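Local coordinates for C2 domain protein (Ramazzottius varieornatus, PDB 7DF2), which binds three calcium ions through the loops at one end of a C2-type beta-sandwich and is a tardigrade protein whose wider role remains to be established, at residues Leu50-Lys55 / Asp141-Tyr146; Asp88-Ser93 / Ala127-Ala132; Thr97-Asn102 / Val108-Thr113. All blocks are in the same frame, centred on the assembly; numbering follows the deposited sequence. Where two conformers were deposited one is given.

Interaction 1 of 3, residues Leu50-Lys55 / Asp141-Tyr146. With CA (calcium ion), chain C.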
ATOM      1  N   LEU A  50      -4.783   7.963   6.355  0.70 18.64           N
ATOM      2  CA  LEU A  50      -5.649   6.818   6.615  0.70 17.46           C
ATOM      3  C   LEU A  50      -6.801   7.305   7.476  0.70 19.36           C
ATOM      4  O   LEU A  50      -6.570   7.852   8.559  0.70 19.81           O
ATOM      5  CB  LEU A  50      -4.850   5.714   7.326  0.70 20.21           C
ATOM      6  CG  LEU A  50      -5.248   4.248   7.564  0.70 29.39           C
ATOM      7  CD1 LEU A  50      -6.694   4.083   7.825  0.70 19.73           C
ATOM      8  CD2 LEU A  50      -4.776   3.309   6.444  0.70 26.36           C
ATOM      9  N   ASP A  51      -8.034   7.098   7.005  1.00 19.94           N
ATOM     10  CA  ASP A  51      -9.236   7.439   7.769  1.00 18.77           C
ATOM     11  C   ASP A  51      -9.793   6.141   8.338  1.00 17.49           C
ATOM     12  O   ASP A  51     -10.456   5.383   7.631  1.00 20.02           O
ATOM     13  CB  ASP A  51     -10.262   8.155   6.893  1.00 20.04           C
ATOM     14  CG  ASP A  51     -11.503   8.609   7.687  1.00 28.55           C
ATOM     15  OD1 ASP A  51     -11.516   8.498   8.941  1.00 26.22           O
ATOM     16  OD2 ASP A  51     -12.464   9.073   7.048  1.00 32.55           O
ATOM     17  N   THR A  52      -9.490   5.871   9.610  1.00 19.69           N
ATOM     18  CA  THR A  52     -10.038   4.694  10.281  1.00 19.51           C
ATOM     19  C   THR A  52     -11.493   4.886  10.686  1.00 20.50           C
ATOM     20  O   THR A  52     -12.164   3.901  11.028  1.00 22.97           O
ATOM     21  CB  THR A  52      -9.259   4.377  11.550  1.00 19.27           C
ATOM     22  OG1 THR A  52      -9.512   5.414  12.508  1.00 21.51           O
ATOM     23  CG2 THR A  52      -7.748   4.286  11.288  1.00 22.05           C
ATOM     24  N   GLN A  53     -11.969   6.132  10.699  1.00 20.44           N
ATOM     25  CA  GLN A  53     -13.264   6.502  11.271  1.00 21.77           C
ATOM     26  C   GLN A  53     -13.395   6.073  12.729  1.00 26.42           C
ATOM     27  O   GLN A  53     -14.512   6.002  13.270  1.00 24.01           O
ATOM     28  CB  GLN A  53     -14.420   5.930  10.441  1.00 22.67           C
ATOM     29  CG  GLN A  53     -14.337   6.265   8.957  1.00 23.00           C
ATOM     30  CD  GLN A  53     -15.573   5.835   8.214  1.00 31.47           C
ATOM     31  OE1 GLN A  53     -15.842   4.640   8.097  1.00 27.00           O
ATOM     32  NE2 GLN A  53     -16.336   6.804   7.695  1.00 27.73           N
ATOM     33  N   GLY A  54     -12.265   5.794  13.369  1.00 19.59           N
ATOM     34  CA  GLY A  54     -12.237   5.330  14.737  1.00 19.67           C
ATOM     35  C   GLY A  54     -12.706   3.915  14.950  1.00 20.34           C
ATOM     36  O   GLY A  54     -12.967   3.542  16.096  1.00 21.35           O
ATOM     37  N   LYS A  55     -12.796   3.103  13.893  1.00 18.47           N
ATOM     38  CA  LYS A  55     -13.471   1.817  13.989  1.00 19.33           C
ATOM     39  C   LYS A  55     -12.593   0.668  13.516  1.00 19.51           C
ATOM     40  O   LYS A  55     -11.783   0.805  12.591  1.00 21.51           O
ATOM     41  CB  LYS A  55     -14.751   1.833  13.166  1.00 22.38           C
ATOM     42  CG  LYS A  55     -15.800   2.795  13.718  1.00 23.57           C
ATOM     43  CD  LYS A  55     -17.020   2.855  12.810  1.00 25.73           C
ATOM     44  CE  LYS A  55     -18.019   3.892  13.310  1.00 35.40           C
ATOM     45  NZ  LYS A  55     -19.281   3.868  12.506  1.00 39.89           N
ATOM     46  N   ASP A 141      -5.960  -5.874  16.546  1.00 18.70           N
ATOM     47  CA  ASP A 141      -7.389  -5.604  16.383  1.00 19.08           C
ATOM     48  C   ASP A 141      -7.508  -5.019  14.977  1.00 19.62           C
ATOM     49  O   ASP A 141      -7.155  -3.858  14.768  1.00 21.68           O
ATOM     50  CB  ASP A 141      -7.847  -4.630  17.475  1.00 23.61           C
ATOM     51  CG  ASP A 141      -9.320  -4.282  17.421  1.00 23.61           C
ATOM     52  OD1 ASP A 141      -9.985  -4.461  16.379  1.00 24.24           O
ATOM     53  OD2 ASP A 141      -9.809  -3.775  18.455  1.00 21.64           O
ATOM     54  N   LYS A 142      -7.964  -5.820  14.011  1.00 18.85           N
ATOM     55  CA  LYS A 142      -7.859  -5.411  12.610  1.00 15.85           C
ATOM     56  C   LYS A 142      -8.725  -4.191  12.304  1.00 18.93           C
ATOM     57  O   LYS A 142      -9.918  -4.147  12.644  1.00 19.16           O
ATOM     58  CB  LYS A 142      -8.235  -6.572  11.686  1.00 18.05           C
ATOM     59  CG  LYS A 142      -8.251  -6.211  10.197  1.00 20.97           C
ATOM     60  CD  LYS A 142      -8.897  -7.337   9.375  1.00 23.91           C
ATOM     61  CE  LYS A 142      -8.783  -7.066   7.887  1.00 27.77           C
ATOM     62  NZ  LYS A 142      -9.375  -8.193   7.105  1.00 30.93           N
ATOM     63  N   ILE A 143      -8.107  -3.180  11.689  1.00 16.97           N
ATOM     64  CA  ILE A 143      -8.853  -2.051  11.151  1.00 14.62           C
ATOM     65  C   ILE A 143      -9.280  -2.429   9.744  1.00 19.52           C
ATOM     66  O   ILE A 143     -10.476  -2.603   9.487  1.00 20.69           O
ATOM     67  CB  ILE A 143      -8.042  -0.745  11.211  1.00 18.71           C
ATOM     68  CG1 ILE A 143      -7.847  -0.370  12.678  1.00 19.43           C
ATOM     69  CG2 ILE A 143      -8.781   0.385  10.508  1.00 20.25           C
ATOM     70  CD1 ILE A 143      -6.777   0.629  12.906  1.00 19.67           C
ATOM     71  N   ASP A 144      -8.326  -2.600   8.828  1.00 17.49           N
ATOM     72  CA  ASP A 144      -8.681  -3.125   7.513  1.00 18.27           C
ATOM     73  C   ASP A 144      -7.425  -3.435   6.716  1.00 16.91           C
ATOM     74  O   ASP A 144      -6.311  -3.031   7.070  1.00 19.61           O
ATOM     75  CB  ASP A 144      -9.572  -2.166   6.716  1.00 18.28           C
ATOM     76  CG  ASP A 144     -10.754  -2.889   6.061  1.00 19.88           C
ATOM     77  OD1 ASP A 144     -10.553  -4.048   5.648  1.00 22.06           O
ATOM     78  OD2 ASP A 144     -11.870  -2.316   5.977  1.00 21.80           O
ATOM     79  N   ASN A 145      -7.640  -4.187   5.633  1.00 19.11           N
ATOM     80  CA  ASN A 145      -6.699  -4.317   4.528  1.00 19.03           C
ATOM     81  C   ASN A 145      -7.208  -3.465   3.369  1.00 20.38           C
ATOM     82  O   ASN A 145      -8.417  -3.370   3.134  1.00 21.42           O
ATOM     83  CB  ASN A 145      -6.557  -5.775   4.075  1.00 20.96           C
ATOM     84  CG  ASN A 145      -5.970  -6.685   5.146  1.00 21.81           C
ATOM     85  OD1 ASN A 145      -5.148  -6.267   5.955  1.00 22.88           O
ATOM     86  ND2 ASN A 145      -6.379  -7.950   5.134  1.00 23.17           N
ATOM     87  N   TYR A 146      -6.283  -2.852   2.633  1.00 19.49           N
ATOM     88  CA  TYR A 146      -6.620  -1.961   1.529  1.00 18.29           C
ATOM     89  C   TYR A 146      -5.775  -2.360   0.331  1.00 23.35           C
ATOM     90  O   TYR A 146      -4.567  -2.543   0.473  1.00 19.07           O
ATOM     91  CB  TYR A 146      -6.344  -0.488   1.902  1.00 15.93           C
ATOM     92  CG  TYR A 146      -6.925  -0.057   3.225  1.00 19.37           C
ATOM     93  CD1 TYR A 146      -6.267  -0.338   4.425  1.00 18.05           C
ATOM     94  CD2 TYR A 146      -8.118   0.654   3.282  1.00 18.81           C
ATOM     95  CE1 TYR A 146      -6.798   0.050   5.639  1.00 18.79           C
ATOM     96  CE2 TYR A 146      -8.663   1.052   4.500  1.00 19.66           C
ATOM     97  CZ  TYR A 146      -8.004   0.746   5.673  1.00 19.47           C
ATOM     98  OH  TYR A 146      -8.545   1.136   6.886  1.00 18.06           O
TER
HETATM   99 CA    CA C 301      -8.924  -2.497  20.374  1.00 19.47          CA
HETATM  100  O   HOH W   1     -10.414  -3.483  21.974  1.00 22.89           O
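The phenol ring of Tyr146 is met obliquely by Leu50, whose methyls, in one of two modelled conformers, lie at the outer part of the ring, so the details are doubtful. CD2 of Leu50 lies 3.9 Å from Tyr146 CE1, while CD1 of Leu50 is 3.6 Å from Tyr146 OH. That hydroxyl is hydrogen-bonded to Ser180 OG. Leu50 CG stands anti to the backbone N (chi1 -167°), carrying the branch point toward the tyrosine, and chi2 then sets the methyls at its outer end.

Ile143 packs against both ends of a type I' turn, Thr52 and Lys55. Its CG2 makes an apolar contact with Thr52 CG2 at 4.1 Å, and the same methyl packs against the carbonyl oxygen of Lys55 at 3.7 Å. The turn, closed by Lys55 N to Thr52 O, is braced by Gly54 N donating to Thr52 OG1 in an ST turn (2.9 Å); just before it, Asp51 OD1 accepts from Gln53 N, from above the carboxylate plane, in an Asx turn.

Asp141 OD2 binds a calcium ion at 2.5 Å, together with the carbonyl oxygen of Cys62, the carboxylates of Asp63, Asp134 and Asp136, and a water, in the loop-borne site characteristic of C2 domains. Strand 41-51 packs against strand 139-150 of the facing sheet, where Ile143 and Asp144 form a classic bulge opposite Ala132, and Val182 of strand 181-190 touches both Leu50 and Tyr146.

Interaction 2 of 3, residues Asp88-Ser93 / Ala127-Ala132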
ATOM      1  N   ASP A  88      -1.004 -15.827   0.931  1.00 36.59           N
ATOM      2  CA  ASP A  88      -1.288 -16.096  -0.477  1.00 39.70           C
ATOM      3  C   ASP A  88      -0.619 -15.089  -1.405  1.00 34.34           C
ATOM      4  O   ASP A  88      -0.396 -15.391  -2.584  1.00 34.15           O
ATOM      5  CB  ASP A  88      -2.795 -16.093  -0.729  1.00 39.02           C
ATOM      6  CG  ASP A  88      -3.466 -17.375  -0.275  1.00 56.67           C
ATOM      7  OD1 ASP A  88      -2.856 -18.130   0.518  1.00 53.52           O
ATOM      8  OD2 ASP A  88      -4.611 -17.618  -0.707  1.00 65.30           O
ATOM      9  N   SER A  89      -0.323 -13.887  -0.915  1.00 34.02           N
ATOM     10  CA  SER A  89       0.321 -12.865  -1.738  1.00 33.89           C
ATOM     11  C   SER A  89       1.696 -12.501  -1.198  1.00 34.35           C
ATOM     12  O   SER A  89       2.704 -12.698  -1.888  1.00 31.80           O
ATOM     13  CB  SER A  89      -0.562 -11.615  -1.826  1.00 29.45           C
ATOM     14  OG  SER A  89      -1.056 -11.247  -0.549  1.00 25.20           O
ATOM     15  N   VAL A  90       1.758 -11.974   0.017  1.00 27.18           N
ATOM     16  CA  VAL A  90       3.010 -11.601   0.665  1.00 28.99           C
ATOM     17  C   VAL A  90       2.775 -11.594   2.168  1.00 26.31           C
ATOM     18  O   VAL A  90       1.823 -10.958   2.645  1.00 27.72           O
ATOM     19  CB  VAL A  90       3.525 -10.242   0.159  1.00 32.37           C
ATOM     20  CG1 VAL A  90       2.411  -9.214   0.126  1.00 27.60           C
ATOM     21  CG2 VAL A  90       4.655  -9.750   1.044  1.00 29.44           C
ATOM     22  N   PRO A  91       3.607 -12.283   2.944  1.00 30.46           N
ATOM     23  CA  PRO A  91       3.420 -12.297   4.398  1.00 29.88           C
ATOM     24  C   PRO A  91       3.516 -10.895   4.973  1.00 29.76           C
ATOM     25  O   PRO A  91       4.317 -10.074   4.522  1.00 27.16           O
ATOM     26  CB  PRO A  91       4.568 -13.183   4.893  1.00 32.87           C
ATOM     27  CG  PRO A  91       4.982 -13.983   3.702  1.00 39.70           C
ATOM     28  CD  PRO A  91       4.748 -13.109   2.520  1.00 38.57           C
ATOM     29  N   TYR A  92       2.685 -10.627   5.985  1.00 30.61           N
ATOM     30  CA  TYR A  92       2.662  -9.303   6.599  1.00 29.04           C
ATOM     31  C   TYR A  92       4.027  -8.914   7.151  1.00 31.41           C
ATOM     32  O   TYR A  92       4.372  -7.725   7.180  1.00 27.10           O
ATOM     33  CB  TYR A  92       1.611  -9.260   7.710  1.00 30.56           C
ATOM     34  CG  TYR A  92       0.193  -9.465   7.231  1.00 30.76           C
ATOM     35  CD1 TYR A  92      -0.264  -8.874   6.063  1.00 28.09           C
ATOM     36  CD2 TYR A  92      -0.699 -10.243   7.960  1.00 29.55           C
ATOM     37  CE1 TYR A  92      -1.571  -9.054   5.633  1.00 23.62           C
ATOM     38  CE2 TYR A  92      -1.988 -10.434   7.537  1.00 31.28           C
ATOM     39  CZ  TYR A  92      -2.424  -9.844   6.378  1.00 26.50           C
ATOM     40  OH  TYR A  92      -3.721 -10.037   5.972  1.00 32.99           O
ATOM     41  N   SER A  93       4.833  -9.899   7.563  1.00 29.44           N
ATOM     42  CA  SER A  93       6.175  -9.599   8.058  1.00 30.82           C
ATOM     43  C   SER A  93       7.073  -8.966   6.999  1.00 29.01           C
ATOM     44  O   SER A  93       8.109  -8.393   7.347  1.00 31.27           O
ATOM     45  CB  SER A  93       6.836 -10.875   8.576  1.00 38.16           C
ATOM     46  OG  SER A  93       6.901 -11.844   7.546  1.00 42.39           O
ATOM     47  N   ALA A 127      -0.301  -4.278  -7.257  1.00 21.10           N
ATOM     48  CA  ALA A 127      -1.211  -4.034  -6.145  1.00 24.21           C
ATOM     49  C   ALA A 127      -0.491  -3.245  -5.060  1.00 22.49           C
ATOM     50  O   ALA A 127       0.465  -3.743  -4.457  1.00 22.55           O
ATOM     51  CB  ALA A 127      -1.743  -5.346  -5.583  1.00 24.16           C
ATOM     52  N   MET A 128      -0.945  -2.022  -4.818  1.00 19.62           N
ATOM     53  CA  MET A 128      -0.539  -1.298  -3.619  1.00 19.82           C
ATOM     54  C   MET A 128      -1.325  -1.882  -2.450  1.00 20.05           C
ATOM     55  O   MET A 128      -2.560  -1.898  -2.488  1.00 22.46           O
ATOM     56  CB  MET A 128      -0.814   0.193  -3.781  1.00 17.50           C
ATOM     57  CG  MET A 128       0.050   0.839  -4.854  1.00 21.05           C
ATOM     58  SD  MET A 128      -0.232   2.614  -4.963  1.00 27.05           S
ATOM     59  CE  MET A 128      -1.775   2.709  -5.858  1.00 25.87           C
ATOM     60  N   ARG A 129      -0.620  -2.411  -1.449  1.00 17.64           N
ATOM     61  CA  ARG A 129      -1.246  -3.099  -0.322  1.00 15.65           C
ATOM     62  C   ARG A 129      -0.956  -2.322   0.954  1.00 19.60           C
ATOM     63  O   ARG A 129       0.190  -1.939   1.201  1.00 18.75           O
ATOM     64  CB  ARG A 129      -0.736  -4.540  -0.181  1.00 17.25           C
ATOM     65  CG  ARG A 129      -1.145  -5.465  -1.317  1.00 20.97           C
ATOM     66  CD  ARG A 129      -0.796  -6.908  -0.964  1.00 21.81           C
ATOM     67  NE  ARG A 129      -1.159  -7.818  -2.044  1.00 26.73           N
ATOM     68  CZ  ARG A 129      -2.337  -8.424  -2.149  1.00 30.61           C
ATOM     69  NH1 ARG A 129      -3.285  -8.225  -1.235  1.00 25.50           N
ATOM     70  NH2 ARG A 129      -2.567  -9.236  -3.171  1.00 26.69           N
ATOM     71  N   VAL A 130      -1.989  -2.100   1.770  1.00 17.08           N
ATOM     72  CA  VAL A 130      -1.830  -1.485   3.083  1.00 18.37           C
ATOM     73  C   VAL A 130      -2.634  -2.302   4.080  1.00 15.60           C
ATOM     74  O   VAL A 130      -3.758  -2.728   3.786  1.00 17.66           O
ATOM     75  CB  VAL A 130      -2.305  -0.012   3.111  1.00 16.27           C
ATOM     76  CG1 VAL A 130      -2.239   0.559   4.532  1.00 18.18           C
ATOM     77  CG2 VAL A 130      -1.473   0.852   2.167  1.00 18.07           C
ATOM     78  N   ARG A 131      -2.057  -2.537   5.248  1.00 15.70           N
ATOM     79  CA  ARG A 131      -2.800  -3.154   6.340  1.00 18.84           C
ATOM     80  C   ARG A 131      -2.703  -2.269   7.573  1.00 19.36           C
ATOM     81  O   ARG A 131      -1.613  -1.819   7.947  1.00 18.07           O
ATOM     82  CB  ARG A 131      -2.286  -4.563   6.647  1.00 17.14           C
ATOM     83  CG  ARG A 131      -2.929  -5.190   7.910  1.00 17.95           C
ATOM     84  CD  ARG A 131      -2.471  -6.646   8.048  1.00 24.02           C
ATOM     85  NE  ARG A 131      -2.970  -7.290   9.256  1.00 28.61           N
ATOM     86  CZ  ARG A 131      -4.148  -7.902   9.343  1.00 27.62           C
ATOM     87  NH1 ARG A 131      -4.952  -7.951   8.295  1.00 28.56           N
ATOM     88  NH2 ARG A 131      -4.520  -8.469  10.482  1.00 30.63           N
ATOM     89  N   ALA A 132      -3.845  -2.018   8.203  1.00 19.76           N
ATOM     90  CA  ALA A 132      -3.898  -1.232   9.424  1.00 16.86           C
ATOM     91  C   ALA A 132      -4.523  -2.071  10.526  1.00 17.32           C
ATOM     92  O   ALA A 132      -5.577  -2.677  10.324  1.00 19.71           O
ATOM     93  CB  ALA A 132      -4.703   0.058   9.219  1.00 16.51           C
TER
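Arg131 lays its guanidinium almost flat against the ring of Tyr92, the two planes 16° apart and their centres separated by 4.3 Å. The stack is offset: CD of Arg131 stands over the middle of the ring, 3.5 Å from the centroid of Tyr92, in a CH-pi contact, while CZ lies out beyond the ring edge, 34° off the normal, in an off-centre cation-pi arrangement. The arginine chain is extended from CG to NE and crosses the tyrosine side chain at about a right angle. NH1 comes close to Tyr92 OH but at a poor angle for a bond; it donates instead to Asn145 OD1, which helps hold the guanidinium against the ring.

Arg129 presents a face to Ser89, whose OG lies over the centre of the group, 3.5 Å from Arg129 CZ, with CB 3.4 Å from Arg129 NH2. Ser89 OG is hydrogen-bonded to Asp84 O, and Arg129 NE forms a salt bridge with Asp77. Val90 CG1 slides past the arginine stem, 4.1 Å from Arg129 CD.

The loop 88-93 is thereby laid along the outward side of strand 121-136, itself flanked in the sheet by strands 70-77 and 139-150, while Met128 and Val130 point to strand 41-51 of the other sheet.

Interaction 3 of 3, residues Thr97-Asn102 / Val108-Thr113. With GLC (alpha-D-glucopyranose), chain B.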
ATOM      1  N   THR A  97       6.777  -1.033   7.778  1.00 19.39           N
ATOM      2  CA  THR A  97       6.005  -0.301   8.783  1.00 18.26           C
ATOM      3  C   THR A  97       6.141   1.203   8.545  1.00 20.00           C
ATOM      4  O   THR A  97       7.256   1.738   8.523  1.00 21.52           O
ATOM      5  CB  THR A  97       6.455  -0.659  10.200  1.00 21.83           C
ATOM      6  OG1 THR A  97       6.317  -2.065  10.408  1.00 20.35           O
ATOM      7  CG2 THR A  97       5.594   0.045  11.240  1.00 19.17           C
ATOM      8  N   LEU A  98       5.008   1.881   8.365  1.00 18.23           N
ATOM      9  CA  LEU A  98       4.970   3.322   8.167  1.00 19.63           C
ATOM     10  C   LEU A  98       4.582   4.093   9.418  1.00 20.53           C
ATOM     11  O   LEU A  98       5.109   5.188   9.651  1.00 21.23           O
ATOM     12  CB  LEU A  98       3.987   3.681   7.052  1.00 19.46           C
ATOM     13  CG  LEU A  98       4.158   2.936   5.734  1.00 21.88           C
ATOM     14  CD1 LEU A  98       3.135   3.429   4.722  1.00 24.85           C
ATOM     15  CD2 LEU A  98       5.562   3.100   5.195  1.00 23.44           C
ATOM     16  N   VAL A  99       3.649   3.561  10.209  1.00 18.57           N
ATOM     17  CA  VAL A  99       3.137   4.204  11.409  1.00 18.14           C
ATOM     18  C   VAL A  99       3.064   3.154  12.506  1.00 18.84           C
ATOM     19  O   VAL A  99       2.617   2.026  12.269  1.00 19.78           O
ATOM     20  CB  VAL A  99       1.746   4.829  11.167  1.00 18.28           C
ATOM     21  CG1 VAL A  99       1.211   5.460  12.445  1.00 22.98           C
ATOM     22  CG2 VAL A  99       1.815   5.835  10.009  1.00 21.62           C
ATOM     23  N   ASP A 100       3.487   3.521  13.714  1.00 19.14           N
ATOM     24  CA  ASP A 100       3.296   2.647  14.880  1.00 20.41           C
ATOM     25  C   ASP A 100       3.033   3.563  16.071  1.00 28.82           C
ATOM     26  O   ASP A 100       3.972   3.974  16.767  1.00 28.80           O
ATOM     27  CB  ASP A 100       4.500   1.743  15.099  1.00 25.27           C
ATOM     28  CG  ASP A 100       4.208   0.613  16.060  1.00 41.81           C
ATOM     29  OD1 ASP A 100       3.199   0.715  16.776  1.00 37.21           O
ATOM     30  OD2 ASP A 100       4.978  -0.373  16.098  1.00 40.88           O
ATOM     31  N   ALA A 101       1.757   3.883  16.298  1.00 20.13           N
ATOM     32  CA  ALA A 101       1.400   5.011  17.152  1.00 22.61           C
ATOM     33  C   ALA A 101       0.271   4.648  18.098  1.00 22.26           C
ATOM     34  O   ALA A 101      -0.369   3.597  17.980  1.00 25.12           O
ATOM     35  CB  ALA A 101       1.000   6.236  16.319  1.00 23.80           C
ATOM     36  N   ASN A 102      -0.000   5.568  19.026  1.00 23.27           N
ATOM     37  CA  ASN A 102      -0.984   5.345  20.076  1.00 19.95           C
ATOM     38  C   ASN A 102      -1.971   6.499  20.162  1.00 23.52           C
ATOM     39  O   ASN A 102      -1.584   7.674  20.094  1.00 23.19           O
ATOM     40  CB  ASN A 102      -0.288   5.146  21.433  1.00 27.92           C
ATOM     41  CG  ASN A 102       0.508   3.863  21.485  1.00 32.65           C
ATOM     42  OD1 ASN A 102      -0.056   2.765  21.442  1.00 39.21           O
ATOM     43  ND2 ASN A 102       1.827   3.987  21.565  1.00 42.53           N
ATOM     44  N   VAL A 108      -5.471   9.743  10.237  1.00 18.87           N
ATOM     45  CA  VAL A 108      -4.047   9.696  10.536  1.00 19.03           C
ATOM     46  C   VAL A 108      -3.306  10.259   9.332  1.00 18.38           C
ATOM     47  O   VAL A 108      -3.342   9.666   8.250  1.00 18.46           O
ATOM     48  CB  VAL A 108      -3.580   8.262  10.838  1.00 17.95           C
ATOM     49  CG1 VAL A 108      -2.102   8.255  11.209  1.00 20.66           C
ATOM     50  CG2 VAL A 108      -4.429   7.609  11.934  1.00 23.26           C
ATOM     51  N   GLU A 109      -2.627  11.388   9.516  1.00 21.77           N
ATOM     52  CA  GLU A 109      -1.790  11.951   8.461  1.00 18.64           C
ATOM     53  C   GLU A 109      -0.454  11.230   8.446  1.00 19.38           C
ATOM     54  O   GLU A 109       0.204  11.124   9.482  1.00 23.08           O
ATOM     55  CB  GLU A 109      -1.592  13.444   8.687  1.00 23.73           C
ATOM     56  CG  GLU A 109      -2.911  14.207   8.701  1.00 25.00           C
ATOM     57  CD  GLU A 109      -3.505  14.348   7.313  1.00 31.42           C
ATOM     58  OE1 GLU A 109      -2.751  14.236   6.319  1.00 30.25           O
ATOM     59  OE2 GLU A 109      -4.726  14.576   7.208  1.00 29.53           O
ATOM     60  N   ILE A 110      -0.054  10.738   7.271  1.00 16.90           N
ATOM     61  CA  ILE A 110       1.052   9.784   7.192  1.00 16.69           C
ATOM     62  C   ILE A 110       2.177  10.316   6.315  1.00 18.91           C
ATOM     63  O   ILE A 110       3.297  10.505   6.797  1.00 22.43           O
ATOM     64  CB  ILE A 110       0.549   8.419   6.680  1.00 17.34           C
ATOM     65  CG1 ILE A 110      -0.472   7.826   7.667  1.00 15.80           C
ATOM     66  CG2 ILE A 110       1.694   7.430   6.502  1.00 17.08           C
ATOM     67  CD1 ILE A 110      -1.207   6.658   7.116  1.00 19.93           C
ATOM     68  N   ASP A 111       1.892  10.534   5.030  1.00 17.77           N
ATOM     69  CA  ASP A 111       2.859  10.985   4.010  1.00 14.87           C
ATOM     70  C   ASP A 111       4.211  10.287   4.127  1.00 19.72           C
ATOM     71  O   ASP A 111       5.265  10.920   4.225  1.00 20.05           O
ATOM     72  CB  ASP A 111       3.048  12.508   4.022  1.00 20.31           C
ATOM     73  CG  ASP A 111       3.806  13.013   2.763  1.00 24.78           C
ATOM     74  OD1 ASP A 111       3.696  12.347   1.706  1.00 23.85           O
ATOM     75  OD2 ASP A 111       4.515  14.062   2.808  1.00 26.73           O
ATOM     76  N   LYS A 112       4.178   8.956   4.083  1.00 18.50           N
ATOM     77  CA  LYS A 112       5.401   8.169   3.943  1.00 17.11           C
ATOM     78  C   LYS A 112       5.398   7.473   2.587  1.00 22.61           C
ATOM     79  O   LYS A 112       4.348   7.248   1.977  1.00 19.94           O
ATOM     80  CB  LYS A 112       5.544   7.122   5.065  1.00 18.79           C
ATOM     81  CG  LYS A 112       5.358   7.643   6.488  1.00 20.70           C
ATOM     82  CD  LYS A 112       6.442   8.648   6.893  1.00 18.48           C
ATOM     83  CE  LYS A 112       6.488   8.876   8.423  1.00 18.92           C
ATOM     84  NZ  LYS A 112       7.365  10.046   8.750  1.00 21.97           N
ATOM     85  N   THR A 113       6.593   7.110   2.116  1.00 18.96           N
ATOM     86  CA  THR A 113       6.727   6.608   0.753  1.00 19.57           C
ATOM     87  C   THR A 113       7.663   5.408   0.730  1.00 20.88           C
ATOM     88  O   THR A 113       8.691   5.412   1.417  1.00 22.23           O
ATOM     89  CB  THR A 113       7.260   7.716  -0.171  1.00 23.41           C
ATOM     90  OG1 THR A 113       6.345   8.813  -0.147  1.00 24.61           O
ATOM     91  CG2 THR A 113       7.402   7.224  -1.608  1.00 22.33           C
TER
HETATM   92  C1  GLC B   1      -3.282  18.954   3.648  1.00 65.14           C
HETATM   93  C2  GLC B   1      -4.397  18.434   4.566  1.00 57.29           C
HETATM   94  C3  GLC B   1      -4.309  16.920   4.791  1.00 57.78           C
HETATM   95  C4  GLC B   1      -4.028  16.177   3.483  1.00 55.17           C
HETATM   96  C5  GLC B   1      -2.965  16.903   2.660  1.00 56.30           C
HETATM   97  C6  GLC B   1      -2.704  16.201   1.333  1.00 47.27           C
HETATM   98  O2  GLC B   1      -4.409  19.113   5.806  1.00 59.81           O
HETATM   99  O3  GLC B   1      -5.519  16.445   5.354  1.00 40.93           O
HETATM  100  O4  GLC B   1      -3.625  14.838   3.727  1.00 31.10           O
HETATM  101  O5  GLC B   1      -3.373  18.241   2.442  1.00 63.74           O
HETATM  102  O6  GLC B   1      -1.311  16.181   1.118  1.00 53.99           O
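Two beta bulges bring side chains together here: Leu98 and Val99, although consecutive, both point toward segment 108-113, because they form a classic bulge opposite Ile72 of strand 70-77. In the other segment Asp111, at positive phi (42°), and Lys112 form a G1 bulge opposite Val47 of strand 41-51. Ile110 and Lys112 both point toward segment 97-102.

The closest apolar contact joins Val99 to Ile110. Val99 CG2 lies 3.8 Å from Ile110 CG1 and 3.9 Å from Ile110 CG2, the two side chains crossing at about a right angle, so that one valine methyl touches both branches of the isoleucine where they leave CB. Leu98 adds a looser contact through its CB, 4.4 Å from Ile110 CG2.

Leu98 and Lys112 slide past each other in opposite directions, with Leu98 CD2 4.0 Å from Lys112 CB. The first torsion puts Lys112 CG 4.0 Å from Leu98 O, and the bend at chi2 (-65°) keeps CE beside the same oxygen, folding the aliphatic stem along that strand while its end leads away.

Glu109 points away from this packing and belongs to the glycan site. Its chain, also bent at chi2, offers both carboxylate oxygens to one glucose: O4 of the sugar donates to Glu109 OE1 at 2.8 Å and O3 donates to Glu109 OE2 at 2.7 Å. Gripping neighbouring hydroxyls in this way fixes the sugar relative to the carboxylate, and Val48, Arg49 and Glu169 complete the pocket.

Strands 97-100 and 108-113 run nearly antiparallel, at 156°, with their axes 8.0 Å apart at closest approach. They lie in different sheets and meet through side chains, an arrangement typical of the facing layers of a C2 beta-sandwich.

How the interactions relate
From the N terminus, Leu50-Lys55 comes first, and its contact with Asp141-Tyr146 in interaction 1 closes the longest loop. Nested within it, interaction 2 joins Asp88-Ser93 to Ala127-Ala132; inside that, interaction 3 closes the short connection from Thr97-Asn102 to Val108-Thr113. No loop crosses another. Interactions 1 and 3 each bridge the two sheets and meet where Leu50 O lies 2.8 Å from Val108 N, a probable backbone hydrogen bond between strands 41-51 and 107-119. Interaction 2 instead fastens a loop to the outside of one sheet and joins interaction 1 through neighbouring strands 121-136 and 139-150, with Tyr146 N 2.8 Å from Val130 O.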